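SAM-dependent methyltransferase (Streptococcus pneumoniae, PDB 3KR9) probably transfers a methyl group from S-adenosylmethionine to N1 of adenine 22 in tRNA, as a class I Rossmann-like methyltransferase. Local coordinates at residues L8-V13 and V34-I39; A77-T82 and G107-V112. One frame throughout, in Å; residues are numbered along the deposited sequence.

Contact 1: L8-V13 and V34-I39; sequences LVASFV and VERGQI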
ATOM      1  N   LEU A   8      -4.250   8.630   6.259  1.00 19.94           N
ATOM      2  CA  LEU A   8      -3.976   7.405   6.985  1.00 21.89           C
ATOM      3  C   LEU A   8      -2.561   6.869   6.713  1.00 21.22           C
ATOM      4  O   LEU A   8      -1.863   6.447   7.658  1.00 21.10           O
ATOM      5  CB  LEU A   8      -5.050   6.373   6.644  1.00 22.65           C
ATOM      6  CG  LEU A   8      -6.242   6.610   7.585  1.00 28.68           C
ATOM      7  CD1 LEU A   8      -6.480   8.072   7.935  1.00 32.07           C
ATOM      8  CD2 LEU A   8      -7.546   5.911   7.139  1.00 32.48           C
ATOM      9  N   VAL A   9      -2.137   6.895   5.438  1.00 19.39           N
ATOM     10  CA  VAL A   9      -0.759   6.555   5.030  1.00 18.71           C
ATOM     11  C   VAL A   9       0.216   7.442   5.786  1.00 18.74           C
ATOM     12  O   VAL A   9       1.165   6.964   6.477  1.00 18.26           O
ATOM     13  CB  VAL A   9      -0.555   6.711   3.479  1.00 18.71           C
ATOM     14  CG1 VAL A   9       0.935   6.784   3.095  1.00 18.51           C
ATOM     15  CG2 VAL A   9      -1.218   5.573   2.733  1.00 16.24           C
ATOM     16  N   ALA A  10      -0.099   8.737   5.758  1.00 16.90           N
ATOM     17  CA  ALA A  10       0.697   9.769   6.425  1.00 16.98           C
ATOM     18  C   ALA A  10       0.955   9.457   7.874  1.00 16.59           C
ATOM     19  O   ALA A  10       1.963   9.904   8.434  1.00 16.06           O
ATOM     20  CB  ALA A  10      -0.084  11.096   6.411  1.00 16.84           C
ATOM     21  N   SER A  11      -0.006   8.804   8.509  1.00 18.11           N
ATOM     22  CA  SER A  11       0.088   8.725   9.985  1.00 18.80           C
ATOM     23  C   SER A  11       1.147   7.696  10.386  1.00 19.78           C
ATOM     24  O   SER A  11       1.592   7.662  11.563  1.00 21.42           O
ATOM     25  CB  SER A  11      -1.228   8.357  10.595  1.00 18.69           C
ATOM     26  OG  SER A  11      -1.601   7.045  10.218  1.00 21.88           O
ATOM     27  N   PHE A  12       1.554   6.871   9.416  1.00 18.69           N
ATOM     28  CA  PHE A  12       2.609   5.939   9.665  1.00 19.01           C
ATOM     29  C   PHE A  12       3.965   6.491   9.310  1.00 18.52           C
ATOM     30  O   PHE A  12       4.969   5.843   9.587  1.00 18.42           O
ATOM     31  CB  PHE A  12       2.350   4.616   8.986  1.00 17.68           C
ATOM     32  CG  PHE A  12       1.179   3.847   9.556  1.00 21.00           C
ATOM     33  CD1 PHE A  12       1.279   3.207  10.805  1.00 23.48           C
ATOM     34  CD2 PHE A  12      -0.008   3.736   8.827  1.00 18.26           C
ATOM     35  CE1 PHE A  12       0.217   2.468  11.302  1.00 24.86           C
ATOM     36  CE2 PHE A  12      -1.075   2.997   9.313  1.00 21.78           C
ATOM     37  CZ  PHE A  12      -0.963   2.361  10.551  1.00 22.45           C
ATOM     38  N   VAL A  13       4.028   7.715   8.797  1.00 18.39           N
ATOM     39  CA  VAL A  13       5.341   8.248   8.411  1.00 18.80           C
ATOM     40  C   VAL A  13       6.060   8.818   9.584  1.00 19.42           C
ATOM     41  O   VAL A  13       5.653   9.865  10.095  1.00 19.71           O
ATOM     42  CB  VAL A  13       5.258   9.312   7.280  1.00 18.90           C
ATOM     43  CG1 VAL A  13       6.664   9.869   6.919  1.00 16.77           C
ATOM     44  CG2 VAL A  13       4.569   8.712   6.093  1.00 17.09           C
ATOM     45  N   VAL A  34       5.840  18.083   5.012  1.00 18.41           N
ATOM     46  CA  VAL A  34       6.916  19.005   5.344  1.00 19.11           C
ATOM     47  C   VAL A  34       6.278  20.227   5.989  1.00 21.15           C
ATOM     48  O   VAL A  34       6.794  20.774   6.955  1.00 21.44           O
ATOM     49  CB  VAL A  34       7.718  19.483   4.170  1.00 19.94           C
ATOM     50  CG1 VAL A  34       8.674  20.614   4.595  1.00 19.54           C
ATOM     51  CG2 VAL A  34       8.531  18.295   3.476  1.00 20.11           C
ATOM     52  N   GLU A  35       5.132  20.629   5.466  1.00 21.67           N
ATOM     53  CA  GLU A  35       4.524  21.855   5.968  1.00 22.79           C
ATOM     54  C   GLU A  35       4.156  21.688   7.453  1.00 24.45           C
ATOM     55  O   GLU A  35       4.302  22.645   8.226  1.00 24.31           O
ATOM     56  CB  GLU A  35       3.349  22.317   5.089  1.00 22.45           C
ATOM     57  CG  GLU A  35       3.837  22.827   3.735  1.00 18.32           C
ATOM     58  CD  GLU A  35       2.752  23.474   2.910  1.00 19.24           C
ATOM     59  OE1 GLU A  35       1.575  23.123   3.061  1.00 21.31           O
ATOM     60  OE2 GLU A  35       3.099  24.350   2.123  1.00 16.72           O
ATOM     61  N   ARG A  36       3.723  20.492   7.862  1.00 24.03           N
ATOM     62  CA  ARG A  36       3.336  20.319   9.275  1.00 24.93           C
ATOM     63  C   ARG A  36       4.466  19.915  10.213  1.00 22.65           C
ATOM     64  O   ARG A  36       4.246  19.720  11.383  1.00 23.87           O
ATOM     65  CB  ARG A  36       2.107  19.403   9.454  1.00 26.05           C
ATOM     66  CG  ARG A  36       2.278  18.012   8.978  1.00 26.75           C
ATOM     67  CD  ARG A  36       0.899  17.476   8.542  1.00 29.93           C
ATOM     68  NE  ARG A  36       0.883  16.035   8.711  1.00 28.96           N
ATOM     69  CZ  ARG A  36      -0.124  15.213   8.416  1.00 29.07           C
ATOM     70  NH1 ARG A  36       0.050  13.919   8.664  1.00 23.41           N
ATOM     71  NH2 ARG A  36      -1.273  15.663   7.880  1.00 26.86           N
ATOM     72  N   GLY A  37       5.672  19.852   9.700  1.00 23.14           N
ATOM     73  CA  GLY A  37       6.872  19.677  10.517  1.00 22.35           C
ATOM     74  C   GLY A  37       7.052  18.213  10.817  1.00 22.50           C
ATOM     75  O   GLY A  37       7.788  17.842  11.745  1.00 23.73           O
ATOM     76  N   GLN A  38       6.405  17.354  10.033  1.00 21.04           N
ATOM     77  CA  GLN A  38       6.419  15.909  10.343  1.00 20.56           C
ATOM     78  C   GLN A  38       7.656  15.185   9.783  1.00 20.98           C
ATOM     79  O   GLN A  38       8.160  14.207  10.357  1.00 22.28           O
ATOM     80  CB  GLN A  38       5.086  15.240   9.926  1.00 18.42           C
ATOM     81  CG  GLN A  38       5.073  13.742  10.196  1.00 19.11           C
ATOM     82  CD  GLN A  38       3.707  13.147  10.074  1.00 18.68           C
ATOM     83  OE1 GLN A  38       2.671  13.854  10.135  1.00 21.19           O
ATOM     84  NE2 GLN A  38       3.666  11.848   9.855  1.00 18.71           N
ATOM     85  N   ILE A  39       8.202  15.665   8.678  1.00 21.68           N
ATOM     86  CA  ILE A  39       9.386  14.995   8.118  1.00 21.72           C
ATOM     87  C   ILE A  39      10.399  16.072   7.814  1.00 21.52           C
ATOM     88  O   ILE A  39      10.023  17.222   7.764  1.00 22.59           O
ATOM     89  CB  ILE A  39       8.997  14.180   6.896  1.00 20.31           C
ATOM     90  CG1 ILE A  39       8.745  15.113   5.674  1.00 20.64           C
ATOM     91  CG2 ILE A  39       7.781  13.293   7.280  1.00 20.23           C
ATOM     92  CD1 ILE A  39       8.240  14.394   4.397  1.00 19.01           C
TER
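Gln38 runs straight out toward Ala10 and Val13, with CG anti to its own backbone N (chi1 179°) and the chain extended beyond CG. This carries its amide into the turn formed by Ala10 to Val13. The contact belongs to the Rossmann-like fold. It joins the N-terminal helix 4-10 and this turn to the link between helix 28-35 and strand 39-46. The turn is a type I beta turn, and Gln38 NE2 donates to the carbonyls of both its end residues. The bond from Gln38 NE2 to Val13 O is 2.8 Å long. It lies in the carbonyl plane, on a lone pair, and close to the amide plane of Gln38. The bond from Gln38 NE2 to Ala10 O, 2.9 Å, is more bent, with an N-H...O angle of 137°. Ala10 O also accepts from Val13 N, which reaches it from the opposite face of the carbonyl plane. The other end of the amide is held too. Arg36 grips Gln38 OE1 side-on, using NE and NH1 together. The oxygen lies near the guanidinium plane, and the two bonds help fix the rotation of the amide. Arg36 NH2 forms salt bridges with Glu7 and Glu32, so the same side chain ties both helices. Helix 28-35 closes in a Schellman motif, with Gly37 at positive phi just after it. The chain then turns toward strand 39-46, and Gln38 pairs through its backbone with Gly16. Leu33 packs against Val13, Gln38 and Ile39. Two smaller contacts flank the amide. Ala10 CB lies 3.6 Å from Arg36 NH1, approaching the guanidinium obliquely. The apolar contact is between branches, where Val13 CG1 meets Ile39 CG2 at 3.6 Å.

Contact 2: A77-T82 and G107-V112; sequences AAFEET and GKLANV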
ATOM      1  N   ALA A  77      14.019   3.632  -8.941  1.00 21.89           N
ATOM      2  CA  ALA A  77      15.062   4.464  -9.618  1.00 22.61           C
ATOM      3  C   ALA A  77      15.109   5.937  -9.124  1.00 23.53           C
ATOM      4  O   ALA A  77      16.059   6.646  -9.379  1.00 22.91           O
ATOM      5  CB  ALA A  77      14.879   4.439 -11.154  1.00 23.14           C
ATOM      6  N   ALA A  78      14.061   6.391  -8.440  1.00 23.46           N
ATOM      7  CA  ALA A  78      13.981   7.753  -7.886  1.00 23.88           C
ATOM      8  C   ALA A  78      14.899   8.048  -6.716  1.00 24.64           C
ATOM      9  O   ALA A  78      14.985   9.197  -6.275  1.00 24.45           O
ATOM     10  CB  ALA A  78      12.520   8.029  -7.452  1.00 24.32           C
ATOM     11  N   PHE A  79      15.560   7.021  -6.169  1.00 23.93           N
ATOM     12  CA  PHE A  79      16.490   7.285  -5.105  1.00 24.26           C
ATOM     13  C   PHE A  79      17.713   6.390  -5.115  1.00 24.96           C
ATOM     14  O   PHE A  79      17.800   5.425  -5.907  1.00 24.21           O
ATOM     15  CB  PHE A  79      15.797   7.242  -3.729  1.00 23.69           C
ATOM     16  CG  PHE A  79      15.711   5.843  -3.105  1.00 23.55           C
ATOM     17  CD1 PHE A  79      16.226   5.613  -1.819  1.00 18.46           C
ATOM     18  CD2 PHE A  79      15.107   4.777  -3.788  1.00 20.82           C
ATOM     19  CE1 PHE A  79      16.136   4.376  -1.220  1.00 19.99           C
ATOM     20  CE2 PHE A  79      15.000   3.508  -3.163  1.00 23.91           C
ATOM     21  CZ  PHE A  79      15.516   3.315  -1.876  1.00 20.79           C
ATOM     22  N   GLU A  80      18.670   6.789  -4.268  1.00 26.05           N
ATOM     23  CA  GLU A  80      19.985   6.166  -4.127  1.00 27.80           C
ATOM     24  C   GLU A  80      20.368   6.172  -2.635  1.00 27.10           C
ATOM     25  O   GLU A  80      19.798   6.943  -1.863  1.00 26.52           O
ATOM     26  CB  GLU A  80      21.026   6.979  -4.909  1.00 28.27           C
ATOM     27  CG  GLU A  80      20.663   7.207  -6.346  1.00 31.25           C
ATOM     28  CD  GLU A  80      20.821   5.970  -7.187  1.00 37.23           C
ATOM     29  OE1 GLU A  80      21.242   4.921  -6.642  1.00 36.00           O
ATOM     30  OE2 GLU A  80      20.517   6.052  -8.404  1.00 40.20           O
ATOM     31  N   GLU A  81      21.338   5.326  -2.243  1.00 27.36           N
ATOM     32  CA  GLU A  81      21.746   5.183  -0.842  1.00 26.82           C
ATOM     33  C   GLU A  81      22.087   6.520  -0.274  1.00 26.41           C
ATOM     34  O   GLU A  81      21.838   6.785   0.918  1.00 26.24           O
ATOM     35  CB  GLU A  81      22.979   4.271  -0.682  1.00 27.93           C
ATOM     36  CG  GLU A  81      22.747   2.806  -1.052  1.00 30.82           C
ATOM     37  CD  GLU A  81      21.695   2.170  -0.167  1.00 35.18           C
ATOM     38  OE1 GLU A  81      21.612   2.532   1.028  1.00 38.44           O
ATOM     39  OE2 GLU A  81      20.922   1.339  -0.663  1.00 39.16           O
ATOM     40  N   THR A  82      22.688   7.363  -1.118  1.00 26.05           N
ATOM     41  CA  THR A  82      23.186   8.638  -0.665  1.00 26.95           C
ATOM     42  C   THR A  82      22.031   9.557  -0.231  1.00 25.85           C
ATOM     43  O   THR A  82      22.221  10.465   0.586  1.00 26.22           O
ATOM     44  CB  THR A  82      24.051   9.343  -1.740  1.00 27.72           C
ATOM     45  OG1 THR A  82      24.601  10.553  -1.183  1.00 33.35           O
ATOM     46  CG2 THR A  82      23.210   9.718  -2.943  1.00 26.40           C
ATOM     47  N   GLY A 107      17.706  -4.157  -4.078  1.00 25.20           N
ATOM     48  CA  GLY A 107      19.043  -3.863  -3.579  1.00 25.07           C
ATOM     49  C   GLY A 107      19.240  -2.566  -2.795  1.00 26.42           C
ATOM     50  O   GLY A 107      20.297  -2.397  -2.197  1.00 27.60           O
ATOM     51  N   LYS A 108      18.262  -1.650  -2.780  1.00 25.37           N
ATOM     52  CA  LYS A 108      18.404  -0.322  -2.080  1.00 25.08           C
ATOM     53  C   LYS A 108      17.605  -0.206  -0.802  1.00 23.55           C
ATOM     54  O   LYS A 108      17.643   0.801  -0.109  1.00 25.51           O
ATOM     55  CB  LYS A 108      17.894   0.819  -2.975  1.00 25.28           C
ATOM     56  CG  LYS A 108      18.581   0.936  -4.345  1.00 27.29           C
ATOM     57  CD  LYS A 108      17.828   1.965  -5.209  1.00 26.05           C
ATOM     58  CE  LYS A 108      18.514   2.173  -6.497  1.00 27.40           C
ATOM     59  NZ  LYS A 108      17.717   3.083  -7.278  1.00 27.19           N
ATOM     60  N   LEU A 109      16.868  -1.235  -0.489  1.00 21.31           N
ATOM     61  CA  LEU A 109      15.898  -1.167   0.565  1.00 21.34           C
ATOM     62  C   LEU A 109      16.488  -1.505   1.944  1.00 20.89           C
ATOM     63  O   LEU A 109      15.854  -1.215   2.952  1.00 20.65           O
ATOM     64  CB  LEU A 109      14.775  -2.129   0.252  1.00 19.84           C
ATOM     65  CG  LEU A 109      13.925  -1.826  -0.964  1.00 20.57           C
ATOM     66  CD1 LEU A 109      12.839  -2.910  -1.099  1.00 21.90           C
ATOM     67  CD2 LEU A 109      13.294  -0.417  -0.836  1.00 25.13           C
ATOM     68  N   ALA A 110      17.685  -2.114   1.999  1.00 21.24           N
ATOM     69  CA  ALA A 110      18.198  -2.572   3.310  1.00 22.25           C
ATOM     70  C   ALA A 110      18.290  -1.411   4.341  1.00 23.20           C
ATOM     71  O   ALA A 110      18.035  -1.607   5.525  1.00 22.55           O
ATOM     72  CB  ALA A 110      19.556  -3.263   3.157  1.00 21.70           C
ATOM     73  N   ASN A 111      18.626  -0.199   3.898  1.00 23.18           N
ATOM     74  CA  ASN A 111      18.823   0.879   4.852  1.00 25.07           C
ATOM     75  C   ASN A 111      17.550   1.771   5.024  1.00 25.63           C
ATOM     76  O   ASN A 111      17.582   2.850   5.631  1.00 26.62           O
ATOM     77  CB  ASN A 111      20.054   1.702   4.447  1.00 25.36           C
ATOM     78  CG  ASN A 111      20.736   2.352   5.620  1.00 28.50           C
ATOM     79  OD1 ASN A 111      20.584   1.941   6.776  1.00 31.65           O
ATOM     80  ND2 ASN A 111      21.495   3.400   5.333  1.00 33.43           N
ATOM     81  N   VAL A 112      16.420   1.305   4.515  1.00 24.10           N
ATOM     82  CA  VAL A 112      15.146   2.017   4.715  1.00 22.55           C
ATOM     83  C   VAL A 112      14.488   1.407   5.921  1.00 22.28           C
ATOM     84  O   VAL A 112      14.448   0.198   5.988  1.00 21.63           O
ATOM     85  CB  VAL A 112      14.266   1.888   3.422  1.00 22.25           C
ATOM     86  CG1 VAL A 112      12.877   2.514   3.607  1.00 21.94           C
ATOM     87  CG2 VAL A 112      15.003   2.557   2.230  1.00 19.94           C
TER
HETATM   88  O   HOH W   1      20.888   5.312   2.671  1.00 43.77           O
HETATM   89  O   HOH W   2      22.396   0.040  -2.239  1.00 59.25           O
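The Phe79 ring is met obliquely by Lys108, Val112 and Leu109. Its CZ lies 3.6 Å from Lys108 CB, and CE1 is 4.1 Å from Val112 CG2. Leu109 CD2 stands farther off. The ring and the lysine chain run side by side but point opposite ways, so Lys108 CD comes beside CE2. The Glu81 carboxylate and the Asn111 amide are two further flat groups. Their planes are 24° apart, and Glu81 OE1 comes within 3.8 Å of Asn111 CB, so the carboxylate meets the methylene and not the amide.

Lys108 is extended beyond CG, which takes NZ along the ring to the backbone of residues 77-82. There NZ donates to Phe79 O at 2.7 Å, nearly along the C=O axis, with a C=O...N angle of 169°. Leu76 O is a second acceptor for the ammonium. Glu80 OE1 lies 4.0 Å from Lys108 NZ, too far for a salt bridge, though its charge may still favour the ammonium.

Glu81 is bent at chi2 (-62°), and this folds its carboxylate back over the backbone of Lys108. Water 2 donates to Glu81 OE2 and to Gly107 O, linking the two loops. Asn111 ND2 gives only a weak bond to water 1, near Glu81 O.

Ile88 of strand 87-93 touches Phe79, Leu109 and Val112, and Leu20 of strand 17-22 also touches the ring. The apolar side thus faces the sheet, while the glutamates lie at the surface. The arrangement joins the loop leading into strand 87-93 with the loop leading into strand 114-119. These are neighbouring parallel strands of the Rossmann-like methyltransferase sheet.

Overall arrangement
Contact 1 is largely buried, whereas contact 2 is only partly so and has more exposed residues. Their centres are about 20 Å apart, their nearest atoms about 10 Å, and they do not touch. They follow one another in series along the chain. Contact 1 joins the turn 10-13 to the link that follows helix 28-35; contact 2 joins two loops that precede adjacent parallel strands. They share no element directly, but both adjoin the same mixed sheet. In contact 1 a neutral amide binds backbone carbonyls and a charged arginine fixes it. In contact 2 a lysine binds a carbonyl itself, an aromatic ring lies beside its chain, and a water bridges the outer side.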